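PDB 5U47: penicillin binding protein 2X from Streptococcus thermophilus, which probably acts as a penicillin-sensitive transpeptidase that cross-links peptidoglycan strands while the septal wall is built during cell division. Local coordinates for residues Q227-T232 with V562-E567; P539-Y544 with E568-G573. The protein carries 1 engineered substitution. All blocks are in the same frame, centred on the assembly; numbering follows the deposited sequence.

Interaction 1: residues Q227-T232 with V562-E567; sequences QTFLET and VNPVLE
F229 reaches across from helix 224-241 to lie against P564 and V565 of helix 558-572. Its CG is anti to the backbone N (chi1 -170°), a setting that sends the ring out from its own helix toward the partner. Beyond CB and CG, contact begins at CD2, which lies 3.9 Å from V565 CG2. Next round the ring, CE2 comes to 3.2 Å from the carbonyl oxygen of P564, an oblique approach. The same edge of the ring faces V565 N near its plane. At the tip, CZ is 3.7 Å from P564 CB, which sits in the plane of the ring at its edge, so the proline meets the rim of the phenyl group and is not stacked on it. L230, one residue on, adds a deeper contact: its CD1 is 4.0 Å from V565 CG2. That one methyl of V565 thus touches both F229 and L230. The two helix segments run nearly antiparallel, at 172°, with their axes 9.7 Å apart; the contacts between side chains are apolar. On the other flank of helix 224-241, E231 OE2 accepts a hydrogen bond from Q227 NE2, and OE1 forms a salt bridge with R264. Beneath the pair lies the antiparallel sheet of the transpeptidase domain: L230 rests on A260 and T262 of strand 258-264, and V562 and L566 touch strand 526-534.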
loop_
_atom_site.group_PDB
_atom_site.type_symbol
_atom_site.label_atom_id
_atom_site.label_comp_id
_atom_site.label_asym_id
_atom_site.label_seq_id
_atom_site.Cartn_x
_atom_site.Cartn_y
_atom_site.Cartn_z
ATOM N N GLN A 227 -7.613 -9.459 7.518
ATOM C CA GLN A 227 -6.568 -8.624 8.129
ATOM C C GLN A 227 -6.458 -8.889 9.631
ATOM O O GLN A 227 -5.358 -9.022 10.146
ATOM C CB GLN A 227 -6.851 -7.154 7.885
ATOM C CG GLN A 227 -5.806 -6.198 8.468
ATOM C CD GLN A 227 -4.508 -6.145 7.657
ATOM O OE1 GLN A 227 -4.530 -6.075 6.420
ATOM N NE2 GLN A 227 -3.386 -6.103 8.350
ATOM N N THR A 228 -7.604 -8.950 10.318
ATOM C CA THR A 228 -7.655 -9.211 11.772
ATOM C C THR A 228 -7.004 -10.540 12.086
ATOM O O THR A 228 -6.197 -10.655 13.005
ATOM C CB THR A 228 -9.119 -9.140 12.299
ATOM O OG1 THR A 228 -9.612 -7.818 12.079
ATOM C CG2 THR A 228 -9.220 -9.444 13.793
ATOM N N PHE A 229 -7.308 -11.530 11.267
ATOM C CA PHE A 229 -6.751 -12.855 11.424
ATOM C C PHE A 229 -5.244 -12.846 11.168
ATOM O O PHE A 229 -4.490 -13.478 11.906
ATOM C CB PHE A 229 -7.477 -13.804 10.475
ATOM C CG PHE A 229 -7.178 -15.226 10.699
ATOM C CD1 PHE A 229 -7.936 -15.972 11.580
ATOM C CD2 PHE A 229 -6.158 -15.839 10.008
ATOM C CE1 PHE A 229 -7.661 -17.309 11.784
ATOM C CE2 PHE A 229 -5.873 -17.161 10.205
ATOM C CZ PHE A 229 -6.619 -17.904 11.099
ATOM N N LEU A 230 -4.799 -12.109 10.137
ATOM C CA LEU A 230 -3.370 -11.998 9.840
ATOM C C LEU A 230 -2.574 -11.384 11.008
ATOM O O LEU A 230 -1.452 -11.833 11.306
ATOM C CB LEU A 230 -3.135 -11.151 8.575
ATOM C CG LEU A 230 -1.682 -10.854 8.222
ATOM C CD1 LEU A 230 -0.915 -12.129 7.975
ATOM C CD2 LEU A 230 -1.587 -9.946 7.013
ATOM N N GLU A 231 -3.132 -10.344 11.636
ATOM C CA GLU A 231 -2.463 -9.653 12.764
ATOM C C GLU A 231 -2.194 -10.633 13.911
ATOM O O GLU A 231 -1.109 -10.663 14.472
ATOM C CB GLU A 231 -3.294 -8.456 13.278
ATOM C CG GLU A 231 -3.542 -7.318 12.272
ATOM C CD GLU A 231 -2.356 -6.371 12.009
ATOM O OE1 GLU A 231 -1.488 -6.231 12.888
ATOM O OE2 GLU A 231 -2.317 -5.720 10.920
ATOM N N THR A 232 -3.189 -11.437 14.242
ATOM C CA THR A 232 -3.052 -12.440 15.288
ATOM C C THR A 232 -1.960 -13.451 14.948
ATOM O O THR A 232 -1.103 -13.736 15.784
ATOM C CB THR A 232 -4.373 -13.190 15.493
ATOM O OG1 THR A 232 -5.411 -12.250 15.764
ATOM C CG2 THR A 232 -4.263 -14.204 16.614
ATOM N N VAL A 562 1.515 -18.594 7.213
ATOM C CA VAL A 562 0.973 -18.876 5.894
ATOM C C VAL A 562 -0.252 -19.808 5.914
ATOM O O VAL A 562 -1.299 -19.452 5.382
ATOM C CB VAL A 562 2.049 -19.449 4.945
ATOM C CG1 VAL A 562 1.473 -19.704 3.553
ATOM C CG2 VAL A 562 3.234 -18.504 4.861
ATOM N N ASN A 563 -0.139 -20.958 6.567
ATOM C CA ASN A 563 -1.218 -21.967 6.535
ATOM C C ASN A 563 -2.592 -21.463 6.980
ATOM O O ASN A 563 -3.548 -21.568 6.217
ATOM C CB ASN A 563 -0.843 -23.264 7.334
ATOM C CG ASN A 563 0.437 -23.925 6.834
ATOM O OD1 ASN A 563 1.271 -23.283 6.218
ATOM N ND2 ASN A 563 0.598 -25.215 7.118
ATOM N N PRO A 564 -2.700 -20.926 8.208
ATOM C CA PRO A 564 -4.040 -20.516 8.634
ATOM C C PRO A 564 -4.596 -19.300 7.879
ATOM O O PRO A 564 -5.802 -19.203 7.688
ATOM C CB PRO A 564 -3.875 -20.260 10.131
ATOM C CG PRO A 564 -2.425 -20.041 10.349
ATOM C CD PRO A 564 -1.686 -20.723 9.260
ATOM N N VAL A 565 -3.731 -18.394 7.438
ATOM C CA VAL A 565 -4.187 -17.194 6.721
ATOM C C VAL A 565 -4.710 -17.571 5.346
ATOM O O VAL A 565 -5.807 -17.152 4.972
ATOM C CB VAL A 565 -3.082 -16.123 6.661
ATOM C CG1 VAL A 565 -3.513 -14.933 5.765
ATOM C CG2 VAL A 565 -2.779 -15.652 8.080
ATOM N N LEU A 566 -3.966 -18.384 4.599
ATOM C CA LEU A 566 -4.465 -18.846 3.293
ATOM C C LEU A 566 -5.706 -19.723 3.411
ATOM O O LEU A 566 -6.570 -19.677 2.531
ATOM C CB LEU A 566 -3.380 -19.561 2.479
ATOM C CG LEU A 566 -2.309 -18.642 1.931
ATOM C CD1 LEU A 566 -1.305 -19.433 1.134
ATOM C CD2 LEU A 566 -2.916 -17.537 1.067
ATOM N N GLU A 567 -5.802 -20.526 4.473
ATOM C CA GLU A 567 -7.003 -21.334 4.694
ATOM C C GLU A 567 -8.191 -20.415 5.000
ATOM O O GLU A 567 -9.304 -20.653 4.525
ATOM C CB GLU A 567 -6.809 -22.387 5.796
ATOM C CG GLU A 567 -6.021 -23.590 5.302
ATOM C CD GLU A 567 -5.872 -24.696 6.322
ATOM O OE1 GLU A 567 -6.084 -24.456 7.536
ATOM O OE2 GLU A 567 -5.553 -25.825 5.894
#

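Interaction 2: residues P539-Y544 with E568-G573; sequences PEYIMY and EAMSMG
Strand 541-544 faces the C-terminal end of helix 558-572, with Y541 and A569 the closest pair of residues at 7.8 Å between CA atoms. Y541 carries the contact. Its CG is anti to the carbonyl carbon (chi1 -55°), and the ring extends to the helix, where it meets two successive residues in different ways. The methyl group of A569 sits over the centre of one face, in a CH-pi contact 12° off the ring normal with CB 4.1 Å from the ring centroid. M570 instead comes to the edge: its SD lies in the ring plane, 3.7 Å from Y541 CE2, a Met-aromatic contact. Bends at chi2 and chi3 fold the methionine chain to bring the sulfur there, and SD also lies 4.4 Å from E540 CB. Past the ring, Y541 OH is 3.7 Å from A569 O. E540 and Y541 form a classic beta bulge opposite V534, at the start of the strand. Strand 541-548 lies between strands 245-252 and 526-534 in the five-stranded antiparallel sheet of the transpeptidase domain. Helix 558-572 packs on it, with L566 also touching Y541, while M572 and E568 reach P225 and F229 of helix 224-241.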
loop_
_atom_site.group_PDB
_atom_site.type_symbol
_atom_site.label_atom_id
_atom_site.label_comp_id
_atom_site.label_asym_id
_atom_site.label_seq_id
_atom_site.Cartn_x
_atom_site.Cartn_y
_atom_site.Cartn_z
ATOM N N PRO A 539 -4.144 -20.309 -9.505
ATOM C CA PRO A 539 -4.075 -19.576 -8.234
ATOM C C PRO A 539 -5.199 -18.548 -7.962
ATOM O O PRO A 539 -5.683 -17.883 -8.869
ATOM C CB PRO A 539 -2.694 -18.899 -8.279
ATOM C CG PRO A 539 -1.911 -19.639 -9.302
ATOM C CD PRO A 539 -2.902 -20.198 -10.290
ATOM N N GLU A 540 -5.610 -18.487 -6.705
ATOM C CA GLU A 540 -6.607 -17.540 -6.243
ATOM C C GLU A 540 -5.936 -16.486 -5.381
ATOM O O GLU A 540 -6.270 -15.304 -5.492
ATOM C CB GLU A 540 -7.698 -18.242 -5.435
ATOM C CG GLU A 540 -8.497 -19.289 -6.204
ATOM C CD GLU A 540 -9.443 -18.689 -7.227
ATOM O OE1 GLU A 540 -9.790 -17.491 -7.111
ATOM O OE2 GLU A 540 -9.869 -19.425 -8.138
ATOM N N TYR A 541 -4.991 -16.914 -4.549
ATOM C CA TYR A 541 -4.288 -16.045 -3.628
ATOM C C TYR A 541 -2.764 -16.253 -3.651
ATOM O O TYR A 541 -2.256 -17.367 -3.902
ATOM C CB TYR A 541 -4.818 -16.245 -2.178
ATOM C CG TYR A 541 -6.303 -16.054 -2.114
ATOM C CD1 TYR A 541 -6.874 -14.786 -2.256
ATOM C CD2 TYR A 541 -7.151 -17.134 -2.011
ATOM C CE1 TYR A 541 -8.249 -14.618 -2.264
ATOM C CE2 TYR A 541 -8.520 -16.972 -2.027
ATOM C CZ TYR A 541 -9.062 -15.728 -2.153
ATOM O OH TYR A 541 -10.425 -15.610 -2.160
ATOM N N ILE A 542 -2.058 -15.149 -3.414
ATOM C CA ILE A 542 -0.614 -15.114 -3.281
ATOM C C ILE A 542 -0.359 -14.561 -1.874
ATOM O O ILE A 542 -1.020 -13.598 -1.440
ATOM C CB ILE A 542 0.058 -14.100 -4.242
ATOM C CG1 ILE A 542 -0.239 -14.427 -5.703
ATOM C CG2 ILE A 542 1.578 -14.077 -4.031
ATOM C CD1 ILE A 542 0.046 -13.252 -6.636
ATOM N N MET A 543 0.591 -15.156 -1.174
ATOM C CA MET A 543 1.005 -14.640 0.120
ATOM C C MET A 543 2.526 -14.545 0.147
ATOM O O MET A 543 3.227 -15.453 -0.315
ATOM C CB MET A 543 0.484 -15.510 1.252
ATOM C CG MET A 543 0.751 -14.912 2.612
ATOM S SD MET A 543 -0.161 -15.777 3.902
ATOM C CE MET A 543 0.168 -14.669 5.263
ATOM N N TYR A 544 3.032 -13.450 0.691
ATOM C CA TYR A 544 4.481 -13.218 0.791
ATOM C C TYR A 544 4.804 -12.805 2.209
ATOM O O TYR A 544 4.208 -11.852 2.737
ATOM C CB TYR A 544 4.886 -12.145 -0.213
ATOM C CG TYR A 544 6.346 -11.753 -0.258
ATOM C CD1 TYR A 544 7.349 -12.708 -0.385
ATOM C CD2 TYR A 544 6.718 -10.425 -0.321
ATOM C CE1 TYR A 544 8.684 -12.344 -0.488
ATOM C CE2 TYR A 544 8.056 -10.052 -0.412
ATOM C CZ TYR A 544 9.033 -11.013 -0.509
ATOM O OH TYR A 544 10.363 -10.646 -0.605
ATOM N N GLU A 568 -7.944 -19.356 5.776
ATOM C CA GLU A 568 -9.002 -18.399 6.088
ATOM C C GLU A 568 -9.449 -17.715 4.803
ATOM O O GLU A 568 -10.637 -17.564 4.577
ATOM C CB GLU A 568 -8.533 -17.347 7.101
ATOM C CG GLU A 568 -9.662 -16.464 7.652
ATOM C CD GLU A 568 -10.674 -17.222 8.515
ATOM O OE1 GLU A 568 -10.399 -18.377 8.935
ATOM O OE2 GLU A 568 -11.756 -16.653 8.781
ATOM N N ALA A 569 -8.491 -17.328 3.956
ATOM C CA ALA A 569 -8.810 -16.668 2.690
ATOM C C ALA A 569 -9.680 -17.549 1.805
ATOM O O ALA A 569 -10.684 -17.082 1.232
ATOM C CB ALA A 569 -7.547 -16.282 1.938
ATOM N N MET A 570 -9.276 -18.815 1.678
ATOM C CA MET A 570 -10.044 -19.778 0.885
ATOM C C MET A 570 -11.445 -20.012 1.472
ATOM O O MET A 570 -12.412 -20.123 0.724
ATOM C CB MET A 570 -9.299 -21.109 0.748
ATOM C CG MET A 570 -8.046 -21.047 -0.108
ATOM S SD MET A 570 -8.338 -20.679 -1.856
ATOM C CE MET A 570 -9.114 -22.185 -2.413
ATOM N N SER A 571 -11.565 -20.057 2.800
ATOM C CA SER A 571 -12.864 -20.301 3.419
ATOM C C SER A 571 -13.852 -19.133 3.231
ATOM O O SER A 571 -15.059 -19.344 3.331
ATOM C CB SER A 571 -12.719 -20.586 4.919
ATOM O OG SER A 571 -12.370 -19.392 5.608
ATOM N N MET A 572 -13.351 -17.924 2.953
ATOM C CA MET A 572 -14.223 -16.743 2.824
ATOM C C MET A 572 -15.050 -16.674 1.540
ATOM O O MET A 572 -16.219 -16.262 1.590
ATOM C CB MET A 572 -13.429 -15.462 3.049
ATOM C CG MET A 572 -13.022 -15.317 4.509
ATOM S SD MET A 572 -11.903 -13.946 4.850
ATOM C CE MET A 572 -13.012 -12.558 4.628
ATOM N N GLY A 573 -14.475 -17.070 0.409
ATOM C CA GLY A 573 -15.228 -17.100 -0.855
ATOM C C GLY A 573 -15.697 -15.737 -1.330
ATOM O O GLY A 573 -14.895 -14.820 -1.492
#

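Interactions 1 and 2 have centres 10 Å apart and share helix 558-572, which packs against helix 224-241 and strand 541-548 along both of its segments. M543 joins them: its CE lies 3.7 Å from V565 CG1 and 3.9 Å from L230 CD1. Along the chain the segments alternate, in the order 227-232, 539-544, 562-567, 568-573. The helix just before the first strand of the five-stranded sheet is thereby brought beside the helix that follows strand 541-548. Two helices packed on an antiparallel sheet in this way are characteristic of the penicillin-recognising transpeptidase fold, and these contacts join chain regions from the two ends of that domain.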